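Local coordinates for ABC transporter, permease protein, putative (Porphyromonas gingivalis, PDB 2P0S) that probably serves as one domain of the membrane permease component of an ABC-type transporter and can bind magnesium, at residues 29-34 / 79-84; 98-101 / 106-109. One frame throughout, in Å; residues are numbered along the deposited sequence. Where two conformers were deposited one is given.

Contact 1 (29-34 / 79-84)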
ATOM      1  N   ASP A  29      -5.926  -0.840   8.324  1.00 35.71           N
ATOM      2  CA  ASP A  29      -7.249  -1.108   7.744  1.00 35.89           C
ATOM      3  C   ASP A  29      -7.329  -2.134   6.606  1.00 33.46           C
ATOM      4  O   ASP A  29      -8.385  -2.278   5.945  1.00 33.34           O
ATOM      5  CB  ASP A  29      -7.988   0.204   7.388  1.00 39.53           C
ATOM      6  CG  ASP A  29      -7.405   0.875   6.149  1.00 42.78           C
ATOM      7  OD1 ASP A  29      -8.108   1.774   5.556  1.00 48.53           O
ATOM      8  OD2 ASP A  29      -6.257   0.516   5.772  1.00 44.50           O
ATOM      9  N   GLU A  30      -6.258  -2.901   6.415  1.00 29.45           N
ATOM     10  CA  GLU A  30      -6.194  -3.916   5.365  1.00 31.10           C
ATOM     11  C   GLU A  30      -6.091  -5.373   5.824  1.00 29.15           C
ATOM     12  O   GLU A  30      -6.570  -6.249   5.110  1.00 31.07           O
ATOM     13  CB  GLU A  30      -4.927  -3.691   4.486  1.00 32.89           C
ATOM     14  CG  GLU A  30      -5.158  -2.732   3.359  1.00 42.62           C
ATOM     15  CD  GLU A  30      -4.035  -2.852   2.324  1.00 51.34           C
ATOM     16  OE1 GLU A  30      -2.952  -2.236   2.594  1.00 53.54           O
ATOM     17  OE2 GLU A  30      -4.251  -3.586   1.288  1.00 55.71           O
ATOM     18  N   PHE A  31      -5.338  -5.601   6.926  1.00 24.15           N
ATOM     19  CA  PHE A  31      -5.071  -6.922   7.469  1.00 25.91           C
ATOM     20  C   PHE A  31      -5.394  -6.956   8.988  1.00 24.27           C
ATOM     21  O   PHE A  31      -5.315  -5.914   9.667  1.00 23.76           O
ATOM     22  CB  PHE A  31      -3.652  -7.408   7.247  1.00 28.10           C
ATOM     23  CG  PHE A  31      -3.158  -7.140   5.845  1.00 28.73           C
ATOM     24  CD1 PHE A  31      -3.668  -7.876   4.780  1.00 25.05           C
ATOM     25  CD2 PHE A  31      -2.247  -6.136   5.602  1.00 31.32           C
ATOM     26  CE1 PHE A  31      -3.210  -7.663   3.493  1.00 31.01           C
ATOM     27  CE2 PHE A  31      -1.856  -5.880   4.283  1.00 33.15           C
ATOM     28  CZ  PHE A  31      -2.368  -6.650   3.276  1.00 28.80           C
ATOM     29  N   ARG A  32      -5.609  -8.156   9.487  0.50 22.46           N
ATOM     30  CA  ARG A  32      -5.957  -8.350  10.868  0.50 22.56           C
ATOM     31  C   ARG A  32      -4.695  -8.794  11.661  0.50 21.39           C
ATOM     32  O   ARG A  32      -4.373  -9.993  11.717  0.50 21.25           O
ATOM     33  CB  ARG A  32      -7.114  -9.384  10.946  0.50 24.32           C
ATOM     34  CG  ARG A  32      -7.756  -9.330  12.242  0.50 23.40           C
ATOM     35  CD  ARG A  32      -8.690 -10.578  12.493  0.50 26.25           C
ATOM     36  NE  ARG A  32      -8.650 -10.826  13.924  0.50 29.74           N
ATOM     37  CZ  ARG A  32      -8.386 -11.987  14.536  0.50 29.82           C
ATOM     38  NH1 ARG A  32      -8.360 -12.031  15.881  0.50 23.86           N
ATOM     39  NH2 ARG A  32      -8.123 -13.091  13.829  0.50 29.66           N
ATOM     40  N   PHE A  33      -3.991  -7.847  12.293  1.00 19.89           N
ATOM     41  CA  PHE A  33      -2.783  -8.232  12.956  1.00 21.87           C
ATOM     42  C   PHE A  33      -2.982  -8.691  14.389  1.00 21.73           C
ATOM     43  O   PHE A  33      -3.717  -8.003  15.190  1.00 26.17           O
ATOM     44  CB  PHE A  33      -1.780  -7.029  12.916  1.00 18.28           C
ATOM     45  CG  PHE A  33      -1.266  -6.758  11.518  1.00 21.88           C
ATOM     46  CD1 PHE A  33      -0.156  -7.513  11.030  1.00 21.04           C
ATOM     47  CD2 PHE A  33      -1.772  -5.755  10.708  1.00 24.50           C
ATOM     48  CE1 PHE A  33       0.308  -7.322   9.764  1.00 19.51           C
ATOM     49  CE2 PHE A  33      -1.265  -5.512   9.378  1.00 24.05           C
ATOM     50  CZ  PHE A  33      -0.169  -6.278   8.905  1.00 20.57           C
ATOM     51  N   VAL A  34      -2.303  -9.771  14.776  1.00 21.52           N
ATOM     52  CA  VAL A  34      -2.308 -10.229  16.143  1.00 21.56           C
ATOM     53  C   VAL A  34      -0.985 -10.578  16.681  1.00 21.92           C
ATOM     54  O   VAL A  34      -0.065 -10.711  15.872  1.00 21.68           O
ATOM     55  CB  VAL A  34      -3.253 -11.486  16.295  1.00 21.68           C
ATOM     56  CG1 VAL A  34      -4.605 -11.206  15.667  1.00 27.26           C
ATOM     57  CG2 VAL A  34      -2.638 -12.706  15.560  1.00 23.54           C
ATOM     58  N   PRO A  79      -0.829 -12.406  -1.770  1.00 32.32           N
ATOM     59  CA  PRO A  79      -0.735 -11.338  -2.771  1.00 32.31           C
ATOM     60  C   PRO A  79       0.456 -10.450  -2.475  1.00 31.03           C
ATOM     61  O   PRO A  79       0.765 -10.287  -1.291  1.00 31.87           O
ATOM     62  CB  PRO A  79      -1.881 -10.464  -2.399  1.00 32.98           C
ATOM     63  CG  PRO A  79      -2.891 -11.368  -1.831  1.00 35.01           C
ATOM     64  CD  PRO A  79      -2.109 -12.313  -1.028  1.00 33.07           C
ATOM     65  N   ALA A  80       1.041  -9.808  -3.473  1.00 32.35           N
ATOM     66  CA  ALA A  80       2.241  -9.002  -3.200  1.00 31.21           C
ATOM     67  C   ALA A  80       1.924  -7.844  -2.270  1.00 31.61           C
ATOM     68  O   ALA A  80       2.802  -7.321  -1.648  1.00 30.03           O
ATOM     69  CB  ALA A  80       2.849  -8.459  -4.505  1.00 33.72           C
ATOM     70  N   SER A  81       0.668  -7.413  -2.273  1.00 31.95           N
ATOM     71  CA  SER A  81       0.122  -6.372  -1.421  1.00 32.90           C
ATOM     72  C   SER A  81       0.476  -6.494   0.072  1.00 31.13           C
ATOM     73  O   SER A  81       0.715  -5.481   0.707  1.00 30.71           O
ATOM     74  CB  SER A  81      -1.410  -6.359  -1.553  1.00 34.23           C
ATOM     75  OG  SER A  81      -2.021  -7.343  -0.679  1.00 38.88           O
ATOM     76  N   VAL A  82       0.471  -7.715   0.625  1.00 29.03           N
ATOM     77  CA  VAL A  82       0.795  -8.007   2.034  1.00 25.35           C
ATOM     78  C   VAL A  82       2.254  -7.566   2.275  1.00 24.33           C
ATOM     79  O   VAL A  82       2.504  -6.744   3.129  1.00 24.90           O
ATOM     80  CB  VAL A  82       0.597  -9.510   2.328  1.00 23.59           C
ATOM     81  CG1 VAL A  82       1.046  -9.833   3.622  1.00 25.09           C
ATOM     82  CG2 VAL A  82      -0.948  -9.952   2.195  1.00 29.13           C
ATOM     83  N   SER A  83       3.214  -8.048   1.528  1.00 23.61           N
ATOM     84  CA  SER A  83       4.610  -7.589   1.750  1.00 22.73           C
ATOM     85  C   SER A  83       4.743  -6.115   1.430  1.00 22.42           C
ATOM     86  O   SER A  83       5.444  -5.388   2.130  1.00 23.48           O
ATOM     87  CB  SER A  83       5.552  -8.392   0.873  1.00 22.73           C
ATOM     88  OG  SER A  83       6.802  -7.578   0.835  1.00 27.19           O
ATOM     89  N   ASN A  84       4.098  -5.681   0.341  0.50 23.39           N
ATOM     90  CA  ASN A  84       4.091  -4.246  -0.070  0.50 23.82           C
ATOM     91  C   ASN A  84       3.838  -3.371   1.138  0.50 24.98           C
ATOM     92  O   ASN A  84       4.740  -2.597   1.588  0.50 22.43           O
ATOM     93  CB  ASN A  84       3.043  -3.964  -1.170  0.50 24.44           C
ATOM     94  CG  ASN A  84       3.463  -4.527  -2.507  0.50 23.80           C
ATOM     95  OD1 ASN A  84       2.662  -4.596  -3.467  0.50 28.06           O
ATOM     96  ND2 ASN A  84       4.744  -4.923  -2.596  0.50 24.95           N
TER
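The ring of F31 meets the first turn of helix 80-100 with its far end: S81 OG lies at the ring edge, near its plane and 4.0 Å from F31 CZ, while V82 CG2 comes in obliquely, 3.5 Å from F31 CE1. One face of the ring carries E30 CB from the preceding residue, 3.7 Å above the plane and displaced toward the rim. H85, one turn further along the same helix, also meets the ring, with the two planes at about 65°. F31 CZ reaches past the V82 side chain to the backbone and stands 3.7 Å from V82 CA, so the tip of the ring rests on the helix main chain as well as on a methyl group.

These residues join two layers of an α/β domain. Strand 32-35 is an outermost strand of the mixed four-stranded sheet within this chain, next to and parallel with strand 11-16, and helix 80-100 starts here beside it. I12 of that neighbouring strand touches both F31 and V82, which closes a small buried hydrophobic cluster between sheet and helix.

Torsions on both sides serve the meeting. F31 CG sits anti to its carbonyl carbon (chi1 -44°), which carries the ring out to the helix; V82 places CG1 anti to the backbone N (chi1 173°), leaving CG2 as the branch that touches the phenyl group. No hydrogen bond links 29-34 to 79-84. The helix start also reaches the second subunit: E30 OE2 of that chain accepts a weak hydrogen bond from S81 N, and V120 O of that subunit is hydrogen-bonded to S83 OG.

Contact 2 (98-101 / 106-109)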
ATOM      1  N   LYS A  98      15.404   7.379  12.046  1.00 20.43           N
ATOM      2  CA  LYS A  98      16.748   7.931  11.715  1.00 22.10           C
ATOM      3  C   LYS A  98      16.684   9.434  11.550  1.00 21.85           C
ATOM      4  O   LYS A  98      17.548  10.165  12.028  1.00 23.27           O
ATOM      5  CB  LYS A  98      17.276   7.343  10.427  1.00 22.59           C
ATOM      6  CG  LYS A  98      17.769   5.896  10.547  1.00 28.80           C
ATOM      7  CD  LYS A  98      18.217   5.377   9.175  1.00 37.19           C
ATOM      8  CE  LYS A  98      19.724   5.394   9.067  1.00 41.12           C
ATOM      9  NZ  LYS A  98      20.028   4.069   8.356  1.00 46.29           N
ATOM     10  N   ILE A  99      15.677   9.942  10.862  1.00 18.57           N
ATOM     11  CA  ILE A  99      15.523  11.426  10.699  1.00 20.07           C
ATOM     12  C   ILE A  99      15.477  12.079  12.081  1.00 18.66           C
ATOM     13  O   ILE A  99      16.154  13.115  12.357  1.00 21.17           O
ATOM     14  CB  ILE A  99      14.250  11.827   9.902  1.00 20.11           C
ATOM     15  CG1 ILE A  99      14.364  11.330   8.425  1.00 21.32           C
ATOM     16  CG2 ILE A  99      14.094  13.398   9.874  1.00 18.40           C
ATOM     17  CD1 ILE A  99      12.954  11.253   7.699  1.00 21.13           C
ATOM     18  N   ALA A 100      14.664  11.531  12.991  1.00 18.84           N
ATOM     19  CA  ALA A 100      14.525  12.147  14.290  1.00 18.78           C
ATOM     20  C   ALA A 100      15.769  12.184  15.152  1.00 20.09           C
ATOM     21  O   ALA A 100      15.760  12.891  16.115  1.00 22.36           O
ATOM     22  CB  ALA A 100      13.348  11.402  15.049  1.00 22.01           C
ATOM     23  N   SER A 101      16.848  11.447  14.799  1.00 22.40           N
ATOM     24  CA  SER A 101      18.091  11.369  15.559  1.00 20.67           C
ATOM     25  C   SER A 101      19.013  12.605  15.230  1.00 20.74           C
ATOM     26  O   SER A 101      20.058  12.783  15.933  1.00 23.73           O
ATOM     27  CB  SER A 101      18.871  10.068  15.208  1.00 22.52           C
ATOM     28  OG  SER A 101      19.387  10.089  13.918  1.00 27.00           O
ATOM     29  N   ASP A 106      11.935  20.067  17.596  1.00 17.70           N
ATOM     30  CA  ASP A 106      10.514  19.679  17.253  1.00 15.89           C
ATOM     31  C   ASP A 106      10.381  18.697  16.060  1.00 20.18           C
ATOM     32  O   ASP A 106       9.321  18.597  15.370  1.00 20.40           O
ATOM     33  CB  ASP A 106       9.626  20.842  17.037  1.00 19.84           C
ATOM     34  CG  ASP A 106       9.123  21.470  18.362  1.00 27.11           C
ATOM     35  OD1 ASP A 106       8.050  22.160  18.242  1.00 32.77           O
ATOM     36  OD2 ASP A 106       9.672  21.202  19.459  1.00 28.82           O
ATOM     37  N   ILE A 107      11.469  17.930  15.824  1.00 16.74           N
ATOM     38  CA  ILE A 107      11.458  17.051  14.652  1.00 17.27           C
ATOM     39  C   ILE A 107      10.291  16.029  14.733  1.00 18.41           C
ATOM     40  O   ILE A 107       9.683  15.711  13.701  1.00 19.58           O
ATOM     41  CB  ILE A 107      12.844  16.425  14.377  1.00 18.96           C
ATOM     42  CG1 ILE A 107      12.868  15.677  12.987  1.00 16.80           C
ATOM     43  CG2 ILE A 107      13.291  15.549  15.581  1.00 18.04           C
ATOM     44  CD1 ILE A 107      12.423  16.409  11.757  1.00 18.57           C
ATOM     45  N   LYS A 108      10.012  15.503  15.902  1.00 19.06           N
ATOM     46  CA  LYS A 108       8.844  14.545  15.895  1.00 21.62           C
ATOM     47  C   LYS A 108       7.590  15.180  15.432  1.00 21.96           C
ATOM     48  O   LYS A 108       6.849  14.550  14.659  1.00 21.62           O
ATOM     49  CB  LYS A 108       8.635  13.917  17.252  1.00 21.97           C
ATOM     50  CG  LYS A 108       9.811  12.965  17.516  1.00 32.86           C
ATOM     51  CD  LYS A 108       9.539  12.124  18.755  1.00 40.94           C
ATOM     52  CE  LYS A 108      10.770  12.112  19.699  1.00 43.50           C
ATOM     53  NZ  LYS A 108      10.562  11.253  21.006  1.00 43.96           N
ATOM     54  N   GLN A 109       7.331  16.428  15.873  1.00 22.68           N
ATOM     55  CA  GLN A 109       6.101  17.134  15.472  1.00 21.88           C
ATOM     56  C   GLN A 109       6.127  17.428  13.986  1.00 21.31           C
ATOM     57  O   GLN A 109       5.140  17.302  13.269  1.00 20.77           O
ATOM     58  CB  GLN A 109       5.892  18.437  16.300  1.00 23.39           C
ATOM     59  CG  GLN A 109       5.665  18.201  17.843  1.00 29.47           C
ATOM     60  CD  GLN A 109       6.702  17.341  18.651  1.00 34.54           C
ATOM     61  OE1 GLN A 109       6.259  16.472  19.530  1.00 39.79           O
ATOM     62  NE2 GLN A 109       8.064  17.570  18.427  1.00 22.49           N
TER
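The connection between the long helix 80-100 and helix 107-114 brings residues 98-101 against 106-109. The linker between the two segments is four residues long, without helix or strand, and the CA atoms of A100 and I107 are 5.8 Å apart.

I107 does most of the touching, and its two branches have different targets. CG1 lies anti to the backbone N (chi1 -171°) and carries CD1 over to I99, where I107 CD1 is 3.9 Å from I99 CG2; the two isoleucine side chains cross at about a right angle. CG2 takes the position between the backbone N and the carbonyl carbon and is turned to A100 instead. There I107 CG2 packs against the main chain, 3.7 Å from A100 O and 3.8 Å from A100 CA, with the A100 methyl a little more distant: A100 CB is 4.2 Å from I107 CG2.

Within 98-101, K98 O accepts from both S101 N and S101 OG, and the hydroxyl approaches at 2.6 Å from S101 OG to K98 O, in the carbonyl plane and on a lone pair. L111, one turn beyond I107, adds its side chain against I99 and A100, and L111 of the second subunit also packs on I99, so this junction borders the dimer interface.

Between the two segments the contact is made of aliphatic groups and, at A100, main-chain atoms. With no hydrogen bond across it, it is held by van der Waals packing of I107 on I99 and A100, and has no polar pair to fix its direction.

How the contacts relate
From the N terminus, the chain lays down strand 11-16 and then reaches F31 at the approach to strand 32-35, the first side of contact 1. It goes on through helix 40-51 and strands 55-59 and 70-74 before P79 leads into helix 80-100, where contact 1 closes a long loop by setting the helix start beside strand 32-35. Contact 2 opens only after this, at the far end of the same helix, and closes the short connection from helix 80-100 to helix 107-114. The two therefore follow in series, neither nesting nor crossing, with centres about 27 Å apart and nearest atoms about 17 Å apart. Helix 80-100 joins them, and both touch the second subunit.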